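Agrin (Gallus gallus, PDB 1PZ7) is a basal lamina protein that promotes acetylcholine receptor clustering at the neuromuscular junction and binds calcium through a laminin G-like domain. Local coordinates at residues I56-T61 / V104-N109; R20-Y25 / G154-S159; A79-D84 / K166-G171; S49-L54 / I180-E185. One frame throughout, in Å; residues are numbered along the deposited sequence.

Contact 1 (I56-T61 / V104-N109)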
loop_
_atom_site.group_PDB
_atom_site.type_symbol
_atom_site.label_atom_id
_atom_site.label_comp_id
_atom_site.label_asym_id
_atom_site.label_seq_id
_atom_site.Cartn_x
_atom_site.Cartn_y
_atom_site.Cartn_z
ATOM N N ILE A 56 -0.726 10.824 3.515
ATOM C CA ILE A 56 0.665 10.721 3.915
ATOM C C ILE A 56 1.324 12.080 3.860
ATOM O O ILE A 56 0.849 12.995 3.187
ATOM C CB ILE A 56 1.451 9.698 3.048
ATOM C CG1 ILE A 56 1.657 10.208 1.621
ATOM C CG2 ILE A 56 0.760 8.338 3.063
ATOM C CD1 ILE A 56 2.631 9.351 0.826
ATOM N N LYS A 57 2.430 12.190 4.584
ATOM C CA LYS A 57 3.201 13.415 4.651
ATOM C C LYS A 57 4.641 12.958 4.586
ATOM O O LYS A 57 5.066 12.132 5.389
ATOM C CB LYS A 57 2.900 14.153 5.952
ATOM C CG LYS A 57 3.625 15.469 6.123
ATOM C CD LYS A 57 3.323 16.049 7.490
ATOM C CE LYS A 57 4.076 17.330 7.751
ATOM N NZ LYS A 57 3.710 17.874 9.080
ATOM N N THR A 58 5.401 13.473 3.629
ATOM C CA THR A 58 6.742 12.957 3.430
ATOM C C THR A 58 7.637 13.870 2.611
ATOM O O THR A 58 7.162 14.737 1.882
ATOM C CB THR A 58 6.636 11.584 2.721
ATOM O OG1 THR A 58 7.922 10.961 2.642
ATOM C CG2 THR A 58 6.192 11.749 1.265
ATOM N N GLU A 59 8.942 13.654 2.763
ATOM C CA GLU A 59 9.961 14.315 1.951
ATOM C C GLU A 59 10.656 13.276 1.080
ATOM O O GLU A 59 11.569 13.594 0.326
ATOM C CB GLU A 59 11.015 14.980 2.831
ATOM C CG GLU A 59 10.499 16.078 3.736
ATOM C CD GLU A 59 11.572 16.585 4.680
ATOM O OE1 GLU A 59 11.901 15.874 5.653
ATOM O OE2 GLU A 59 12.097 17.685 4.445
ATOM N N ALA A 60 10.233 12.022 1.204
ATOM C CA ALA A 60 10.857 10.920 0.490
ATOM C C ALA A 60 10.592 10.934 -1.005
ATOM O O ALA A 60 9.478 11.223 -1.440
ATOM C CB ALA A 60 10.391 9.585 1.084
ATOM N N THR A 61 11.625 10.610 -1.782
ATOM C CA THR A 61 11.479 10.456 -3.225
ATOM C C THR A 61 11.456 8.971 -3.593
ATOM O O THR A 61 11.208 8.624 -4.745
ATOM C CB THR A 61 12.607 11.160 -3.993
ATOM O OG1 THR A 61 13.881 10.715 -3.510
ATOM C CG2 THR A 61 12.575 12.668 -3.757
ATOM N N VAL A 104 1.405 13.759 -9.426
ATOM C CA VAL A 104 1.510 14.711 -8.324
ATOM C C VAL A 104 2.779 14.526 -7.503
ATOM O O VAL A 104 2.966 13.490 -6.885
ATOM C CB VAL A 104 0.310 14.561 -7.376
ATOM C CG1 VAL A 104 0.441 15.491 -6.178
ATOM C CG2 VAL A 104 -0.988 14.817 -8.123
ATOM N N PRO A 105 3.669 15.510 -7.482
ATOM C CA PRO A 105 4.849 15.383 -6.629
ATOM C C PRO A 105 4.406 15.141 -5.193
ATOM O O PRO A 105 3.639 15.926 -4.639
ATOM C CB PRO A 105 5.536 16.736 -6.788
ATOM C CG PRO A 105 5.117 17.190 -8.139
ATOM C CD PRO A 105 3.673 16.776 -8.236
ATOM N N ILE A 106 4.876 14.052 -4.598
ATOM C CA ILE A 106 4.422 13.661 -3.268
ATOM C C ILE A 106 5.287 14.187 -2.125
ATOM O O ILE A 106 4.821 14.309 -0.993
ATOM C CB ILE A 106 4.349 12.112 -3.181
ATOM C CG1 ILE A 106 3.562 11.667 -1.943
ATOM C CG2 ILE A 106 5.737 11.503 -3.141
ATOM C CD1 ILE A 106 2.100 12.065 -1.955
ATOM N N ASN A 107 6.538 14.509 -2.431
ATOM C CA ASN A 107 7.524 14.866 -1.415
ATOM C C ASN A 107 7.510 16.334 -0.980
ATOM O O ASN A 107 8.566 16.936 -0.776
ATOM C CB ASN A 107 8.918 14.496 -1.926
ATOM C CG ASN A 107 9.178 15.018 -3.323
ATOM O OD1 ASN A 107 8.383 14.800 -4.238
ATOM N ND2 ASN A 107 10.285 15.726 -3.490
ATOM N N THR A 108 6.316 16.891 -0.809
ATOM C CA THR A 108 6.159 18.296 -0.429
ATOM C C THR A 108 6.126 18.517 1.078
ATOM O O THR A 108 6.065 19.655 1.536
ATOM C CB THR A 108 4.837 18.825 -0.978
ATOM O OG1 THR A 108 3.767 18.016 -0.468
ATOM C CG2 THR A 108 4.760 18.662 -2.493
ATOM N N ASN A 109 6.134 17.427 1.838
ATOM C CA ASN A 109 6.008 17.472 3.289
ATOM C C ASN A 109 4.683 18.093 3.729
ATOM O O ASN A 109 4.595 18.706 4.787
ATOM C CB ASN A 109 7.191 18.191 3.942
ATOM C CG ASN A 109 7.476 17.674 5.336
ATOM O OD1 ASN A 109 7.192 16.515 5.645
ATOM N ND2 ASN A 109 8.034 18.525 6.186
HETATM O O HOH W 1 3.970 15.012 1.571
#

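Contact 2 (R20-Y25 / G154-S159)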
loop_
_atom_site.group_PDB
_atom_site.type_symbol
_atom_site.label_atom_id
_atom_site.label_comp_id
_atom_site.label_asym_id
_atom_site.label_seq_id
_atom_site.Cartn_x
_atom_site.Cartn_y
_atom_site.Cartn_z
ATOM N N ARG A 20 12.735 2.081 9.045
ATOM C CA ARG A 20 12.763 0.690 9.490
ATOM C C ARG A 20 11.395 0.282 10.013
ATOM O O ARG A 20 11.161 -0.888 10.321
ATOM C CB ARG A 20 13.768 0.504 10.616
ATOM C CG ARG A 20 15.198 0.733 10.243
ATOM C CD ARG A 20 16.086 0.798 11.463
ATOM N NE ARG A 20 15.708 1.923 12.319
ATOM C CZ ARG A 20 15.975 2.020 13.615
ATOM N NH1 ARG A 20 16.630 1.055 14.253
ATOM N NH2 ARG A 20 15.581 3.094 14.281
ATOM N N THR A 21 10.509 1.261 10.147
ATOM C CA THR A 21 9.170 1.034 10.660
ATOM C C THR A 21 8.292 0.382 9.627
ATOM O O THR A 21 8.148 0.881 8.518
ATOM C CB THR A 21 8.499 2.372 11.007
ATOM O OG1 THR A 21 9.368 3.179 11.807
ATOM C CG2 THR A 21 7.250 2.151 11.870
ATOM N N TYR A 22 7.681 -0.729 9.987
ATOM C CA TYR A 22 6.689 -1.307 9.114
ATOM C C TYR A 22 5.723 -2.105 9.966
ATOM O O TYR A 22 6.120 -2.784 10.917
ATOM C CB TYR A 22 7.320 -2.127 7.991
ATOM C CG TYR A 22 8.063 -3.347 8.453
ATOM C CD1 TYR A 22 9.308 -3.246 9.052
ATOM C CD2 TYR A 22 7.521 -4.604 8.288
ATOM C CE1 TYR A 22 9.989 -4.375 9.474
ATOM C CE2 TYR A 22 8.190 -5.734 8.702
ATOM C CZ TYR A 22 9.419 -5.619 9.292
ATOM O OH TYR A 22 10.070 -6.760 9.699
ATOM N N MET A 23 4.442 -1.959 9.655
ATOM C CA MET A 23 3.393 -2.620 10.409
ATOM C C MET A 23 2.719 -3.660 9.582
ATOM O O MET A 23 2.431 -3.440 8.408
ATOM C CB MET A 23 2.304 -1.647 10.835
ATOM C CG MET A 23 2.663 -0.810 11.989
ATOM S SD MET A 23 3.700 0.464 11.390
ATOM C CE MET A 23 2.930 1.825 12.128
ATOM N N GLU A 24 2.435 -4.782 10.217
ATOM C CA GLU A 24 1.735 -5.867 9.577
ATOM C C GLU A 24 0.294 -5.863 10.049
ATOM O O GLU A 24 0.024 -5.695 11.240
ATOM C CB GLU A 24 2.372 -7.192 9.957
ATOM C CG GLU A 24 1.713 -8.386 9.302
ATOM C CD GLU A 24 2.231 -9.698 9.845
ATOM O OE1 GLU A 24 1.857 -10.751 9.290
ATOM O OE2 GLU A 24 3.008 -9.671 10.824
ATOM N N TYR A 25 -0.623 -6.059 9.113
ATOM C CA TYR A 25 -2.041 -6.145 9.420
ATOM C C TYR A 25 -2.606 -7.346 8.682
ATOM O O TYR A 25 -1.955 -7.900 7.798
ATOM C CB TYR A 25 -2.766 -4.867 8.981
ATOM C CG TYR A 25 -2.194 -3.611 9.593
ATOM C CD1 TYR A 25 -1.144 -2.938 8.988
ATOM C CD2 TYR A 25 -2.692 -3.105 10.784
ATOM C CE1 TYR A 25 -0.614 -1.797 9.549
ATOM C CE2 TYR A 25 -2.167 -1.959 11.353
ATOM C CZ TYR A 25 -1.129 -1.307 10.730
ATOM O OH TYR A 25 -0.604 -0.171 11.308
ATOM N N GLY A 154 6.739 -0.454 4.802
ATOM C CA GLY A 154 7.851 -1.332 4.535
ATOM C C GLY A 154 7.350 -2.748 4.461
ATOM O O GLY A 154 6.139 -2.987 4.469
ATOM N N MET A 155 8.285 -3.684 4.405
ATOM C CA MET A 155 7.964 -5.072 4.174
ATOM C C MET A 155 8.922 -5.981 4.912
ATOM O O MET A 155 10.097 -5.664 5.047
ATOM C CB MET A 155 8.118 -5.318 2.683
ATOM C CG MET A 155 7.393 -6.484 2.152
ATOM S SD MET A 155 6.965 -6.043 0.505
ATOM C CE MET A 155 8.525 -6.183 -0.343
ATOM N N GLU A 156 8.424 -7.121 5.373
ATOM C CA GLU A 156 9.279 -8.080 6.049
ATOM C C GLU A 156 10.175 -8.766 5.028
ATOM O O GLU A 156 11.397 -8.753 5.146
ATOM C CB GLU A 156 8.447 -9.137 6.777
ATOM C CG GLU A 156 9.289 -10.264 7.350
ATOM C CD GLU A 156 8.458 -11.387 7.927
ATOM O OE1 GLU A 156 7.833 -11.178 8.988
ATOM O OE2 GLU A 156 8.447 -12.485 7.327
ATOM N N ARG A 157 9.543 -9.343 4.013
ATOM C CA ARG A 157 10.241 -10.097 2.977
ATOM C C ARG A 157 10.575 -9.204 1.785
ATOM O O ARG A 157 9.755 -9.021 0.886
ATOM C CB ARG A 157 9.361 -11.270 2.544
ATOM C CG ARG A 157 8.736 -12.023 3.726
ATOM C CD ARG A 157 7.645 -13.002 3.333
ATOM N NE ARG A 157 6.774 -13.358 4.450
ATOM C CZ ARG A 157 5.776 -14.231 4.367
ATOM N NH1 ARG A 157 5.033 -14.498 5.433
ATOM N NH2 ARG A 157 5.517 -14.843 3.218
ATOM N N LEU A 158 11.794 -8.672 1.780
ATOM C CA LEU A 158 12.246 -7.743 0.745
ATOM C C LEU A 158 12.727 -8.415 -0.537
ATOM O O LEU A 158 12.698 -7.795 -1.602
ATOM C CB LEU A 158 13.371 -6.868 1.297
ATOM C CG LEU A 158 13.005 -6.016 2.512
ATOM C CD1 LEU A 158 14.255 -5.376 3.089
ATOM C CD2 LEU A 158 11.970 -4.962 2.147
ATOM N N SER A 159 13.159 -9.670 -0.446
ATOM C CA SER A 159 13.653 -10.394 -1.615
ATOM C C SER A 159 12.644 -10.293 -2.744
ATOM O O SER A 159 13.010 -10.267 -3.920
ATOM C CB SER A 159 13.901 -11.864 -1.288
ATOM O OG SER A 159 12.692 -12.601 -1.295
#

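Contact 3 (A79-D84 / K166-G171)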
loop_
_atom_site.group_PDB
_atom_site.type_symbol
_atom_site.label_atom_id
_atom_site.label_comp_id
_atom_site.label_asym_id
_atom_site.label_seq_id
_atom_site.Cartn_x
_atom_site.Cartn_y
_atom_site.Cartn_z
ATOM N N ALA A 79 0.657 -3.022 -4.591
ATOM C CA ALA A 79 1.462 -2.179 -3.730
ATOM C C ALA A 79 1.425 -0.726 -4.153
ATOM O O ALA A 79 1.216 -0.417 -5.328
ATOM C CB ALA A 79 2.896 -2.670 -3.729
ATOM N N LEU A 80 1.627 0.150 -3.172
ATOM C CA LEU A 80 1.779 1.582 -3.391
ATOM C C LEU A 80 3.192 1.943 -2.969
ATOM O O LEU A 80 3.662 1.506 -1.916
ATOM C CB LEU A 80 0.784 2.378 -2.553
ATOM C CG LEU A 80 -0.686 2.104 -2.856
ATOM C CD1 LEU A 80 -1.588 2.892 -1.925
ATOM C CD2 LEU A 80 -0.990 2.430 -4.308
ATOM N N ALA A 81 3.872 2.744 -3.775
ATOM C CA ALA A 81 5.236 3.137 -3.464
ATOM C C ALA A 81 5.510 4.497 -4.048
ATOM O O ALA A 81 4.864 4.901 -5.007
ATOM C CB ALA A 81 6.216 2.130 -4.039
ATOM N N ILE A 82 6.469 5.199 -3.463
ATOM C CA ILE A 82 6.947 6.446 -4.026
ATOM C C ILE A 82 8.146 6.042 -4.863
ATOM O O ILE A 82 9.096 5.473 -4.337
ATOM C CB ILE A 82 7.366 7.425 -2.921
ATOM C CG1 ILE A 82 6.192 7.724 -1.982
ATOM C CG2 ILE A 82 7.895 8.715 -3.541
ATOM C CD1 ILE A 82 6.576 8.557 -0.762
ATOM N N VAL A 83 8.079 6.294 -6.163
ATOM C CA VAL A 83 9.160 5.937 -7.067
ATOM C C VAL A 83 9.570 7.186 -7.814
ATOM O O VAL A 83 8.781 7.757 -8.567
ATOM C CB VAL A 83 8.726 4.857 -8.069
ATOM C CG1 VAL A 83 9.843 4.569 -9.062
ATOM C CG2 VAL A 83 8.304 3.593 -7.334
ATOM N N ASP A 84 10.810 7.609 -7.607
ATOM C CA ASP A 84 11.326 8.817 -8.234
ATOM C C ASP A 84 10.406 10.021 -7.995
ATOM O O ASP A 84 10.172 10.823 -8.901
ATOM C CB ASP A 84 11.537 8.594 -9.739
ATOM C CG ASP A 84 12.577 7.526 -10.041
ATOM O OD1 ASP A 84 13.519 7.355 -9.245
ATOM O OD2 ASP A 84 12.538 6.815 -11.068
ATOM N N LYS A 166 14.102 0.084 -6.852
ATOM C CA LYS A 166 14.673 0.126 -5.508
ATOM C C LYS A 166 13.714 0.652 -4.448
ATOM O O LYS A 166 13.814 0.281 -3.282
ATOM C CB LYS A 166 15.964 0.953 -5.502
ATOM C CG LYS A 166 17.206 0.142 -5.766
ATOM C CD LYS A 166 17.448 -0.872 -4.658
ATOM C CE LYS A 166 18.671 -1.713 -4.923
ATOM N NZ LYS A 166 18.855 -2.753 -3.870
ATOM N N ALA A 167 12.785 1.507 -4.849
ATOM C CA ALA A 167 11.827 2.078 -3.904
ATOM C C ALA A 167 11.080 1.005 -3.120
ATOM O O ALA A 167 10.741 1.195 -1.950
ATOM C CB ALA A 167 10.832 2.958 -4.643
ATOM N N TYR A 168 10.820 -0.128 -3.759
ATOM C CA TYR A 168 10.067 -1.199 -3.113
ATOM C C TYR A 168 10.842 -1.891 -1.980
ATOM O O TYR A 168 10.234 -2.565 -1.144
ATOM C CB TYR A 168 9.574 -2.194 -4.163
ATOM C CG TYR A 168 8.537 -1.564 -5.057
ATOM C CD1 TYR A 168 8.914 -0.814 -6.165
ATOM C CD2 TYR A 168 7.187 -1.671 -4.768
ATOM C CE1 TYR A 168 7.970 -0.214 -6.971
ATOM C CE2 TYR A 168 6.237 -1.076 -5.563
ATOM C CZ TYR A 168 6.630 -0.344 -6.671
ATOM O OH TYR A 168 5.681 0.256 -7.462
ATOM N N SER A 169 12.160 -1.698 -1.934
ATOM C CA SER A 169 12.992 -2.267 -0.869
ATOM C C SER A 169 13.424 -1.178 0.102
ATOM O O SER A 169 14.268 -1.399 0.969
ATOM C CB SER A 169 14.238 -2.932 -1.455
ATOM O OG SER A 169 13.891 -3.921 -2.406
ATOM N N THR A 170 12.839 0.002 -0.058
ATOM C CA THR A 170 13.180 1.159 0.743
ATOM C C THR A 170 12.075 1.462 1.737
ATOM O O THR A 170 10.939 1.684 1.353
ATOM C CB THR A 170 13.374 2.368 -0.184
ATOM O OG1 THR A 170 14.386 2.075 -1.161
ATOM C CG2 THR A 170 13.902 3.570 0.586
ATOM N N GLY A 171 12.407 1.478 3.020
ATOM C CA GLY A 171 11.426 1.791 4.039
ATOM C C GLY A 171 10.927 3.215 3.899
ATOM O O GLY A 171 11.700 4.125 3.623
HETATM O O HOH W 2 3.485 0.541 -6.199
#

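Contact 4 (S49-L54 / I180-E185)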
loop_
_atom_site.group_PDB
_atom_site.type_symbol
_atom_site.label_atom_id
_atom_site.label_comp_id
_atom_site.label_asym_id
_atom_site.label_seq_id
_atom_site.Cartn_x
_atom_site.Cartn_y
_atom_site.Cartn_z
ATOM N N SER A 49 -11.330 -7.381 -5.978
ATOM C CA SER A 49 -10.973 -5.972 -5.897
ATOM C C SER A 49 -10.105 -5.632 -4.695
ATOM O O SER A 49 -9.921 -6.442 -3.784
ATOM C CB SER A 49 -12.241 -5.124 -5.821
ATOM O OG SER A 49 -12.929 -5.372 -4.612
ATOM N N ASN A 50 -9.557 -4.421 -4.735
ATOM C CA ASN A 50 -8.807 -3.840 -3.627
ATOM C C ASN A 50 -9.123 -2.365 -3.610
ATOM O O ASN A 50 -9.218 -1.744 -4.667
ATOM C CB ASN A 50 -7.297 -3.984 -3.810
ATOM C CG ASN A 50 -6.818 -5.411 -3.710
ATOM O OD1 ASN A 50 -6.624 -5.948 -2.615
ATOM N ND2 ASN A 50 -6.598 -6.030 -4.851
ATOM N N HIS A 51 -9.280 -1.797 -2.423
ATOM C CA HIS A 51 -9.518 -0.369 -2.294
ATOM C C HIS A 51 -8.651 0.155 -1.162
ATOM O O HIS A 51 -8.678 -0.380 -0.056
ATOM C CB HIS A 51 -10.992 -0.072 -2.024
ATOM C CG HIS A 51 -11.866 -0.212 -3.231
ATOM N ND1 HIS A 51 -12.235 -1.436 -3.746
ATOM C CD2 HIS A 51 -12.449 0.720 -4.022
ATOM C CE1 HIS A 51 -13.007 -1.254 -4.802
ATOM N NE2 HIS A 51 -13.154 0.046 -4.991
ATOM N N PHE A 52 -7.871 1.189 -1.460
ATOM C CA PHE A 52 -6.999 1.819 -0.481
ATOM C C PHE A 52 -7.200 3.322 -0.486
ATOM O O PHE A 52 -7.286 3.943 -1.543
ATOM C CB PHE A 52 -5.528 1.555 -0.817
ATOM C CG PHE A 52 -5.176 0.105 -0.933
ATOM C CD1 PHE A 52 -5.100 -0.694 0.193
ATOM C CD2 PHE A 52 -4.903 -0.455 -2.167
ATOM C CE1 PHE A 52 -4.774 -2.031 0.092
ATOM C CE2 PHE A 52 -4.568 -1.788 -2.272
ATOM C CZ PHE A 52 -4.505 -2.574 -1.141
ATOM N N GLU A 53 -7.259 3.902 0.703
ATOM C CA GLU A 53 -7.315 5.341 0.864
ATOM C C GLU A 53 -6.442 5.650 2.051
ATOM O O GLU A 53 -6.440 4.905 3.032
ATOM C CB GLU A 53 -8.727 5.824 1.148
ATOM C CG GLU A 53 -9.618 5.947 -0.066
ATOM C CD GLU A 53 -10.791 6.877 0.188
ATOM O OE1 GLU A 53 -10.567 8.077 0.473
ATOM O OE2 GLU A 53 -11.939 6.402 0.122
ATOM N N LEU A 54 -5.689 6.737 1.966
ATOM C CA LEU A 54 -4.837 7.137 3.074
ATOM C C LEU A 54 -4.305 8.530 2.829
ATOM O O LEU A 54 -4.404 9.055 1.728
ATOM C CB LEU A 54 -3.666 6.160 3.256
ATOM C CG LEU A 54 -2.596 6.089 2.160
ATOM C CD1 LEU A 54 -1.308 5.469 2.693
ATOM C CD2 LEU A 54 -3.085 5.318 0.947
ATOM N N ILE A 180 -7.702 3.553 5.042
ATOM C CA ILE A 180 -8.933 2.805 4.826
ATOM C C ILE A 180 -8.642 1.705 3.821
ATOM O O ILE A 180 -8.249 1.977 2.686
ATOM C CB ILE A 180 -10.054 3.712 4.283
ATOM C CG1 ILE A 180 -10.112 5.048 5.039
ATOM C CG2 ILE A 180 -11.399 2.978 4.324
ATOM C CD1 ILE A 180 -10.409 4.943 6.505
ATOM N N VAL A 181 -8.836 0.461 4.244
ATOM C CA VAL A 181 -8.599 -0.690 3.386
ATOM C C VAL A 181 -9.914 -1.424 3.193
ATOM O O VAL A 181 -10.523 -1.870 4.155
ATOM C CB VAL A 181 -7.574 -1.645 4.014
ATOM C CG1 VAL A 181 -7.326 -2.846 3.105
ATOM C CG2 VAL A 181 -6.272 -0.908 4.311
ATOM N N ASP A 182 -10.362 -1.522 1.947
ATOM C CA ASP A 182 -11.587 -2.241 1.635
ATOM C C ASP A 182 -12.747 -1.846 2.544
ATOM O O ASP A 182 -13.407 -2.691 3.140
ATOM C CB ASP A 182 -11.318 -3.745 1.696
ATOM C CG ASP A 182 -10.352 -4.191 0.626
ATOM O OD1 ASP A 182 -9.585 -5.142 0.871
ATOM O OD2 ASP A 182 -10.287 -3.627 -0.490
ATOM N N ARG A 183 -12.983 -0.543 2.650
ATOM C CA ARG A 183 -14.120 -0.018 3.409
ATOM C C ARG A 183 -13.938 -0.007 4.925
ATOM O O ARG A 183 -14.859 0.359 5.647
ATOM C CB ARG A 183 -15.405 -0.789 3.076
ATOM C CG ARG A 183 -15.825 -0.709 1.621
ATOM C CD ARG A 183 -17.112 -1.456 1.315
ATOM N NE ARG A 183 -18.283 -0.789 1.876
ATOM C CZ ARG A 183 -19.535 -1.187 1.690
ATOM N NH1 ARG A 183 -20.535 -0.512 2.241
ATOM N NH2 ARG A 183 -19.792 -2.265 0.959
ATOM N N GLN A 184 -12.773 -0.404 5.423
ATOM C CA GLN A 184 -12.557 -0.385 6.864
ATOM C C GLN A 184 -11.383 0.483 7.252
ATOM O O GLN A 184 -10.283 0.337 6.723
ATOM C CB GLN A 184 -12.319 -1.780 7.422
ATOM C CG GLN A 184 -11.857 -1.754 8.881
ATOM C CD GLN A 184 -12.935 -1.299 9.866
ATOM O OE1 GLN A 184 -12.634 -0.628 10.858
ATOM N NE2 GLN A 184 -14.183 -1.676 9.605
ATOM N N GLU A 185 -11.630 1.371 8.201
ATOM C CA GLU A 185 -10.597 2.221 8.748
ATOM C C GLU A 185 -9.666 1.369 9.597
ATOM O O GLU A 185 -10.106 0.623 10.473
ATOM C CB GLU A 185 -11.228 3.319 9.591
ATOM C CG GLU A 185 -10.247 4.318 10.174
ATOM C CD GLU A 185 -10.948 5.376 10.996
ATOM O OE1 GLU A 185 -12.183 5.493 10.870
ATOM O OE2 GLU A 185 -10.277 6.081 11.780
HETATM O O HOH W 3 -12.314 -3.764 -2.466
HETATM O O HOH W 4 -10.515 -6.833 -1.275
#

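Contact 1 (I56-T61 / V104-N109)
A chi1 of -166° sends CG1 of I106 opposite its own backbone N, while a chi1 of 70° tucks CG1 of I56 between its N and carbonyl carbon; these two rotations let the isoleucines cross at about a right angle, with I56 CD1 3.7 Å from I106 CG1. The place is one end of the laminin G β-sandwich, where the chain leaves strand 98-103 of one sheet and turns through 104-109 to reach strand 112-119 of the other. The I106 side chain is buried, also touching I82 and V87, and T58 CG2 lies against its CG1 at 4.1 Å.

The polar evidence centres on T58. Its carbonyl O accepts from N109 N at 2.9 Å in a bent bond (135° at the hydrogen), and N107 CA makes a bent CA-H...O contact with the same oxygen. T58 OG1 accepts from A60 N, closing an ST turn, and it is also hydrogen-bonded to I173 O. Water 1 ties the segments together a second way: it accepts from T58 N (2.9 Å) and lies 2.8 Å from I106 O, to which it probably donates.

Toward the solvent, the extended chain of K57 passes N109, its CE 3.3 Å from N109 O. On the other flank the E59 carboxylate and the N109 amide stack with nearly parallel planes, E59 CG 3.8 Å from N109 CG. Beyond them A60 O is buried against a carbon, N107 CB at 3.4 Å, and has no polar partner in the model.

Contact 2 (R20-Y25 / G154-S159)
Y22 meets G154 at its CB and E156 with the far part of its ring. The CB lies 3.6 Å from G154 C, close against a backbone that carries no side chain there. A chi1 of 65° holds CG between the backbone N and carbonyl carbon of Y22, and from there the ring extends along the chain of 154-156: Y22 CE2 is 3.6 Å from E156 N, and E156 CB is 3.9 Å from the same CE2. M155 O lies over one ring face, 4.1 Å above its plane and displaced toward the rim. No hydrogen bond joins the two segments, so the evidence here is of van der Waals packing alone.

The contact lies where the six-stranded sheet of the laminin G β-sandwich ends at one side: strand 23-26 is outermost, strand 149-152 is next to it, and 154-159 is the chain just after the latter. M23 and Y25 pair through the backbone with L152 and L150, joining the two strands.

Farther out, R20 O lies in the plane of the Y22 ring at its edge, and the ring of W151 meets it with planes about 40° apart. N194 bonds to both Y22 O and E24 N through its amide. M155 turns its side chain the other way, onto L64 and W67, and E156 OE2 forms a salt bridge with R157 NE whose hydrogen bond, at 3.4 Å, is weak.

Contact 3 (A79-D84 / K166-G171)
A short 3-10 turn, residues 166-169, packs on one face of strand 77-83 in the six-stranded sheet of the laminin G domain, meeting it through A167 and Y168. A CH-pi contact joins the two: A81 CB stands 3.8 Å from the centroid of the Y168 ring, 24° off the ring normal and so over its face. A79 CB approaches the ring edge near its plane, 4.1 Å from Y168 CE2, and V83 CG2 comes to 3.8 Å from Y168 CE1. With chi1 at -67°, CG of Y168 is opposite its carbonyl carbon, and this rotation lays the ring across the strand.

A167 fits closely beside it. Its CB is only 3.1 Å from I82 O, a tight approach, and 3.7 Å from V83 CG2.

At the end of the ring, water 2 bridges the phenol and the strand backbone, 2.5 Å from Y168 OH and 2.6 Å from A79 O; both distances are shorter than usual for hydrogen bonds, so their exact values are doubtful. On the neighbouring strand 86-92 the hydroxyl has Q88 OE1 as a hydrogen-bond partner, though its single proton cannot serve both this oxygen and the water at once. The turn itself is closed by K166 O, which accepts from S169 N and T170 OG1 arriving from opposite faces of its plane.

On the strand, A79 and A81 point toward this turn, whereas L80 and I82 point away and touch L54 and T58 of the other sheet. One face of strand 77-83 thus goes into the core of the laminin G β-sandwich, and the other is covered by the 166-169 turn.

Contact 4 (S49-L54 / I180-E185)
I180 forms an antiparallel hydrogen-bonded pair with E53: I180 N donates to E53 O at 2.7 Å, nearly straight at 174°, and E53 N donates to I180 O at 2.9 Å. Their CB atoms meet on the same face of the sheet, and E53 OE1 is hydrogen-bonded to H113. V181, the next residue, pairs with F52 in a non-hydrogen-bonded position on the other face; the two side chains lie side by side, V181 CG1 4.0 Å from F52 CE1, with F52 continuing inward to L66 and I78 of the opposing sheet of the sandwich.

At D182 the strand gives way to a type I' turn from V181 to Q184, the tight connection of a β-hairpin. D182 N still donates to H51 O (2.9 Å), but the matching acceptor is now a side chain: a chi1 of -65° brings OD2 to H51 N at 2.8 Å, met nearly along its C-O axis. After R183, Q184 closes the turn through backbone bonds in both directions with V181.

Two waters extend the grip of D182. Water 3 donates to OD2 and also bonds S49 OG and H51 ND1, while water 4 donates to D182 OD1 (2.9 Å) and to S49 O. With a backbone N-H and a water on OD2 and a second water on OD1, the carboxylate is probably stabilised as the anion, standing in for a strand carbonyl.

In the fold
Contact 3 touches each of the others. I82 CG2 lies 3.5 Å from I106 CG2 of contact 1, M155 CE of contact 2 is 4.1 Å from Y168 O, and L80 CD1 meets L54 CD2 of contact 4 at 4.0 Å across the sandwich core. Contacts 1 and 4 both use strand 45-58, yet their centres are 21 Å apart; contacts 2 and 4, with centres 19 Å apart, lie on opposite sides of the chain's centre. The calcium ion, bound by D76, L93, Q143 and D145, belongs to none of the four. The N50 side chain of contact 4 is about 10 Å from it, and D76 immediately precedes strand 77-83 of contact 3.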